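Local coordinates for protein Mn transporter subunit (Synechocystis sp. PCC 6803, PDB 3UJP) that binds manganese ions and probably delivers them to a membrane transporter, as the solute-binding subunit of a cyanobacterial manganese uptake system, at residues Y142-N145 with I146-F150; D156-K159 with Y160-N164; V249-K252 with G253-V257. One frame throughout, in Å; residues are numbered along the deposited sequence.

Contact 1 (Y142-N145 with I146-F150); sequences YVEN and IRQAF
The backbone N of Gln148 meets the carbonyl O of Glu144 at 3.0 Å in a nearly straight hydrogen bond (161°). Ile146 N to Tyr142 O and Ala149 N to Asn145 O make the same bond from one turn to the next. At Arg147 the bonding is slacker: its N divides between Val143 O and Glu144 O in two weak bonds.

The carboxylate of Glu144 meets two side chains of the following turn. Its first torsion of 165° sets CG opposite the backbone N, and a bend at the second (76°) turns the carboxylate forward along the helix, toward Arg147 and Gln148. Glu144 OE2 lies 3.4 Å from Arg147 NH2, above one face of the guanidinium and well out of its plane, so this salt bridge rests on charge, with no N-H directed at the oxygen. The two side chains run side by side. Glu144 OE2 also takes a weak hydrogen bond from Gln148 NE2 (3.4 Å), the amide standing nearly perpendicular to the carboxylate.

On the buried side, the CD1 methyl of Ile146 lies 3.8 Å from Val143 CA. Met44 and Val45 of helix 39-49 cover Tyr142, Val143 and Ile146, while Ser169 and Leu172 of helix 158-183 pack on Val143. The Tyr142 hydroxyl is hydrogen-bonded to Asn87, and Asn145 ND2 to the carbonyl of Glu112.

Charged and amide groups linked at i+3 and i+4 on one side, with apolar packing on another, mark an amphipathic helix, here 136-153, set between two neighbouring helices in the two-lobed fold of the zinc-uptake component A family.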
# COMPACT_ATOMS: atom_id res chain seq x y z
N TYR A 142 12.46 -1.42 21.27
CA TYR A 142 12.45 -1.42 19.82
C TYR A 142 11.38 -0.45 19.35
O TYR A 142 11.65 0.47 18.58
CB TYR A 142 12.11 -2.81 19.31
CG TYR A 142 13.30 -3.72 19.14
CD1 TYR A 142 14.00 -3.74 17.94
CD2 TYR A 142 13.72 -4.56 20.16
CE1 TYR A 142 15.09 -4.56 17.76
CE2 TYR A 142 14.82 -5.41 19.99
CZ TYR A 142 15.50 -5.40 18.77
OH TYR A 142 16.60 -6.22 18.56
N VAL A 143 10.16 -0.65 19.85
CA VAL A 143 8.98 0.09 19.38
C VAL A 143 9.05 1.55 19.73
O VAL A 143 8.48 2.39 19.05
CB VAL A 143 7.65 -0.48 19.94
CG1 VAL A 143 7.58 -1.99 19.79
CG2 VAL A 143 7.47 -0.09 21.40
N GLU A 144 9.75 1.88 20.81
CA GLU A 144 9.80 3.27 21.18
C GLU A 144 10.72 3.99 20.23
O GLU A 144 10.39 5.09 19.77
CB GLU A 144 10.33 3.44 22.58
CG GLU A 144 10.74 4.86 22.84
CD GLU A 144 9.56 5.77 23.07
OE1 GLU A 144 8.41 5.28 22.94
OE2 GLU A 144 9.78 6.96 23.39
N ASN A 145 11.87 3.38 19.93
CA ASN A 145 12.85 4.03 19.04
C ASN A 145 12.34 4.19 17.62
O ASN A 145 12.76 5.09 16.90
CB ASN A 145 14.18 3.27 19.03
CG ASN A 145 14.84 3.22 20.40
OD1 ASN A 145 14.76 4.17 21.18
ND2 ASN A 145 15.50 2.10 20.69
N ILE A 146 11.44 3.30 17.22
CA ILE A 146 10.72 3.42 15.97
C ILE A 146 9.81 4.62 16.04
O ILE A 146 9.56 5.29 15.03
CB ILE A 146 9.81 2.22 15.75
CG1 ILE A 146 10.64 0.93 15.60
CG2 ILE A 146 8.96 2.45 14.55
CD1 ILE A 146 9.82 -0.36 15.68
N ARG A 147 9.32 4.91 17.24
CA ARG A 147 8.38 6.00 17.41
C ARG A 147 9.12 7.31 17.24
O ARG A 147 8.76 8.13 16.40
CB ARG A 147 7.71 5.93 18.77
CG ARG A 147 6.30 6.51 18.83
CD ARG A 147 6.08 7.12 20.20
NE ARG A 147 7.00 8.23 20.41
CZ ARG A 147 7.29 8.75 21.60
NH1 ARG A 147 8.14 9.77 21.67
NH2 ARG A 147 6.74 8.27 22.71
N GLN A 148 10.19 7.49 18.02
CA GLN A 148 11.00 8.71 17.93
C GLN A 148 11.53 8.98 16.53
O GLN A 148 11.66 10.13 16.11
CB GLN A 148 12.19 8.66 18.89
CG GLN A 148 11.85 8.62 20.36
CD GLN A 148 13.08 8.33 21.20
OE1 GLN A 148 14.22 8.40 20.71
NE2 GLN A 148 12.87 7.98 22.48
N ALA A 149 11.84 7.91 15.81
CA ALA A 149 12.43 8.02 14.48
C ALA A 149 11.41 8.57 13.52
O ALA A 149 11.77 9.30 12.59
CB ALA A 149 12.92 6.68 14.02
N PHE A 150 10.15 8.21 13.76
CA PHE A 150 9.02 8.59 12.90
C PHE A 150 8.48 9.99 13.18
O PHE A 150 8.00 10.66 12.26
CB PHE A 150 7.86 7.62 13.08
CG PHE A 150 8.04 6.31 12.41
CD1 PHE A 150 9.25 5.95 11.88
CD2 PHE A 150 6.99 5.43 12.32
CE1 PHE A 150 9.40 4.74 11.27
CE2 PHE A 150 7.13 4.23 11.71
CZ PHE A 150 8.34 3.88 11.19

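Contact 2 (D156-K159 with Y160-N164); sequences DNAK and YYNAN
Tyr160 N lies 2.8 Å from Asn157 O, a weak and bent hydrogen bond (127°), whereas the next turn closes more regularly. Asn162 N finds Ala158 O at 3.0 Å, and Ala163 N finds Lys159 O at 3.1 Å. Asn157 O also sits in plane at the edge of the Tyr160 ring and over one face of the Tyr161 ring. The Asn157 amide turns elsewhere, its ND2 making a weak bond to Asp154, and Asn164 ND2 is taken up by the carbonyl of Val48.

These residues lie near the N-terminal end of helix 158-183, the long helix that leads from one lobe to the other and is characteristic of this family of metal-binding proteins. CG of Lys159 lies between its backbone N and carbonyl carbon (chi1 69°), which turns the chain alongside the Tyr160 ring and brings Lys159 CE to 3.3 Å from Tyr160 CE1; a zinc ion lies about 5 Å from the tyrosine side chain. Asp126 of the second subunit packs on Lys159.

Tyr161 CE2 rests 4.0 Å from Asn157 CB, and Phe150 meets its ring edge-to-face. Replacing this tyrosine by an alanine removes the ring, and would probably leave Phe150 without its edge-to-face partner and open a gap beside Asn157 CB.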
# COMPACT_ATOMS: atom_id res chain seq x y z
N ASP A 156 4.46 15.88 11.18
CA ASP A 156 3.07 16.21 10.88
C ASP A 156 2.11 15.19 11.52
O ASP A 156 1.11 15.54 12.14
CB ASP A 156 2.83 16.29 9.35
CG ASP A 156 3.58 17.45 8.69
OD1 ASP A 156 4.11 18.33 9.40
OD2 ASP A 156 3.62 17.48 7.43
N ASN A 157 2.45 13.91 11.38
CA ASN A 157 1.58 12.83 11.82
C ASN A 157 1.93 12.23 13.18
O ASN A 157 1.39 11.21 13.56
CB ASN A 157 1.58 11.74 10.76
CG ASN A 157 0.99 12.22 9.46
OD1 ASN A 157 -0.02 12.93 9.44
ND2 ASN A 157 1.63 11.87 8.36
N ALA A 158 2.83 12.88 13.91
CA ALA A 158 3.23 12.47 15.24
C ALA A 158 2.14 11.76 16.02
O ALA A 158 2.38 10.67 16.58
CB ALA A 158 3.72 13.67 16.04
N LYS A 159 0.97 12.41 16.08
CA LYS A 159 -0.15 11.99 16.94
C LYS A 159 -0.50 10.54 16.69
O LYS A 159 -0.74 9.77 17.63
CB LYS A 159 -1.37 12.89 16.74
CG LYS A 159 -2.05 12.73 15.40
CD LYS A 159 -3.18 13.75 15.20
CE LYS A 159 -3.14 14.33 13.78
NZ LYS A 159 -4.03 15.52 13.57
N TYR A 160 -0.51 10.17 15.40
CA TYR A 160 -0.70 8.79 14.99
C TYR A 160 0.39 7.85 15.54
O TYR A 160 0.06 6.86 16.20
CB TYR A 160 -0.80 8.70 13.47
CG TYR A 160 -2.01 9.41 12.89
CD1 TYR A 160 -2.00 10.78 12.65
CD2 TYR A 160 -3.17 8.71 12.59
CE1 TYR A 160 -3.12 11.43 12.12
CE2 TYR A 160 -4.29 9.35 12.07
CZ TYR A 160 -4.26 10.72 11.83
OH TYR A 160 -5.38 11.34 11.30
N TYR A 161 1.67 8.16 15.31
CA TYR A 161 2.76 7.32 15.84
C TYR A 161 2.67 7.05 17.34
O TYR A 161 2.91 5.92 17.78
CB TYR A 161 4.14 7.88 15.48
CG TYR A 161 4.24 8.16 14.01
CD1 TYR A 161 3.89 7.20 13.09
CD2 TYR A 161 4.60 9.41 13.53
CE1 TYR A 161 3.94 7.45 11.75
CE2 TYR A 161 4.64 9.68 12.20
CZ TYR A 161 4.32 8.69 11.30
OH TYR A 161 4.36 8.90 9.93
N ASN A 162 2.33 8.06 18.13
CA ASN A 162 2.17 7.81 19.55
C ASN A 162 0.99 6.89 19.80
O ASN A 162 1.04 5.99 20.63
CB ASN A 162 1.97 9.11 20.29
CG ASN A 162 3.07 10.09 20.02
OD1 ASN A 162 3.02 10.84 19.04
ND2 ASN A 162 4.09 10.07 20.87
N ALA A 163 -0.09 7.14 19.07
CA ALA A 163 -1.30 6.38 19.26
C ALA A 163 -1.11 4.94 18.83
O ALA A 163 -1.71 4.05 19.41
CB ALA A 163 -2.40 6.99 18.47
N ASN A 164 -0.31 4.72 17.79
CA ASN A 164 -0.03 3.36 17.33
C ASN A 164 0.98 2.73 18.27
O ASN A 164 0.87 1.56 18.60
CB ASN A 164 0.52 3.35 15.89
CG ASN A 164 -0.49 3.85 14.86
OD1 ASN A 164 -1.69 3.74 15.05
ND2 ASN A 164 0.01 4.38 13.75

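Contact 3 (V249-K252 with G253-V257); sequences VSDK and GQKQV
Asp251 and Lys255 are brought together by contrasting torsions. In the aspartate, chi1 of 62° places CG between the backbone N and the carbonyl carbon, which presents the carboxylate to the following turn. In the lysine CG stands anti to the carbonyl carbon (chi1 -80°), and the chain beyond it is fully extended and carries NZ back along the helix. NZ reaches Asp251 OD2 at 2.6 Å, a salt bridge that includes a hydrogen bond. The amine approaches on the anti side of OD2 and from well out of the carboxylate plane, and the two side chains cross at a slant.

Beneath this pair, Lys255 N donates to Asp251 O at 2.9 Å, almost exactly in line with the C=O bond, so the lysine is joined to the aspartate through its backbone as well as its tip. Lys255 CB packs on the same carbonyl, 3.4 Å from Asp251 O. The negative charge of Asp251, close to the N-terminal end of helix 252-256, would probably also interact favourably with the helix dipole.

Gln256 N points to Lys252 O in the next such bond, although the position of that oxygen is less certain. Gln254 leads away from the loop: Val231, Ile243, Met214 and Phe265 pack on it, and Phe265 also touches Lys255.

An i to i+4 aspartate-lysine salt bridge thus spans the opening turn of a short helix. That helix connects the neighbouring parallel strands 242-246 and 264-269, making the whole a beta-alpha-beta crossover, as expected in the alpha/beta lobes of a periplasmic metal-binding protein.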
# COMPACT_ATOMS: atom_id res chain seq x y z
N VAL A 249 17.73 -21.48 8.70
CA VAL A 249 18.97 -22.23 8.73
C VAL A 249 18.73 -23.69 8.39
O VAL A 249 17.63 -24.05 7.98
CB VAL A 249 19.62 -22.15 10.12
CG1 VAL A 249 19.84 -20.70 10.48
CG2 VAL A 249 18.72 -22.81 11.15
N SER A 250 19.76 -24.51 8.61
CA SER A 250 19.84 -25.92 8.20
C SER A 250 19.24 -26.90 9.21
O SER A 250 19.71 -27.00 10.35
CB SER A 250 21.33 -26.27 7.94
OG SER A 250 21.54 -27.63 7.66
N ASP A 251 18.21 -27.64 8.82
CA ASP A 251 17.63 -28.62 9.75
C ASP A 251 18.49 -29.88 9.85
O ASP A 251 18.39 -30.63 10.81
CB ASP A 251 16.18 -28.97 9.36
CG ASP A 251 16.08 -29.61 7.97
OD1 ASP A 251 17.05 -29.52 7.17
OD2 ASP A 251 15.02 -30.21 7.66
N LYS A 252 19.34 -30.08 8.86
CA LYS A 252 20.17 -31.29 8.76
C LYS A 252 20.99 -31.67 10.00
O LYS A 252 21.13 -32.85 10.33
CB LYS A 252 21.08 -31.17 7.54
CG LYS A 252 20.32 -30.92 6.25
CD LYS A 252 21.27 -30.85 5.06
CE LYS A 252 22.39 -29.80 5.28
NZ LYS A 252 23.37 -29.69 4.13
N GLY A 253 21.54 -30.67 10.68
CA GLY A 253 22.30 -30.94 11.88
C GLY A 253 21.43 -31.31 13.06
O GLY A 253 21.81 -32.17 13.86
N GLN A 254 20.28 -30.65 13.18
CA GLN A 254 19.37 -30.88 14.31
C GLN A 254 18.65 -32.20 14.19
O GLN A 254 18.60 -32.99 15.15
CB GLN A 254 18.31 -29.79 14.37
CG GLN A 254 17.57 -29.77 15.68
CD GLN A 254 18.40 -29.20 16.80
OE1 GLN A 254 18.06 -28.17 17.37
NE2 GLN A 254 19.51 -29.86 17.12
N LYS A 255 18.07 -32.43 13.02
CA LYS A 255 17.59 -33.75 12.65
C LYS A 255 18.61 -34.86 13.02
O LYS A 255 18.22 -35.90 13.57
CB LYS A 255 17.21 -33.78 11.16
CG LYS A 255 15.84 -33.18 10.90
CD LYS A 255 15.46 -33.22 9.43
CE LYS A 255 14.03 -32.73 9.22
NZ LYS A 255 13.73 -32.51 7.76
N GLN A 256 19.90 -34.65 12.75
CA GLN A 256 20.96 -35.59 13.15
C GLN A 256 20.86 -35.96 14.64
O GLN A 256 20.72 -37.13 15.00
CB GLN A 256 22.36 -35.00 12.88
CG GLN A 256 22.82 -34.92 11.42
CD GLN A 256 24.28 -34.48 11.28
OE1 GLN A 256 25.13 -34.83 12.10
NE2 GLN A 256 24.57 -33.69 10.24
N VAL A 257 20.97 -34.95 15.50
CA VAL A 257 20.90 -35.16 16.94
C VAL A 257 19.53 -35.70 17.39
O VAL A 257 19.30 -35.97 18.57
CB VAL A 257 21.27 -33.85 17.72
CG1 VAL A 257 21.62 -32.74 16.75
CG2 VAL A 257 20.15 -33.44 18.67

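How the contacts relate
From the N terminus, the chain first forms the lobe built on strands 33-36, 54-57, 83-86 and 107-109, then enters helix 136-153, which holds contact 1. A short turn leads to helix 158-183, near whose start contact 2 lies. The two contacts are in series, with centres about 11 Å apart, and touch where Arg147 meets Asn162 and Phe150 meets Tyr161, pairing the two helices. The long helix then carries the chain toward the other lobe, where contact 3 opens helix 252-256, with its centre about 37 Å from that of contact 1. Each contact spans consecutive residues, so none closes a long loop, and none nests within or crosses another.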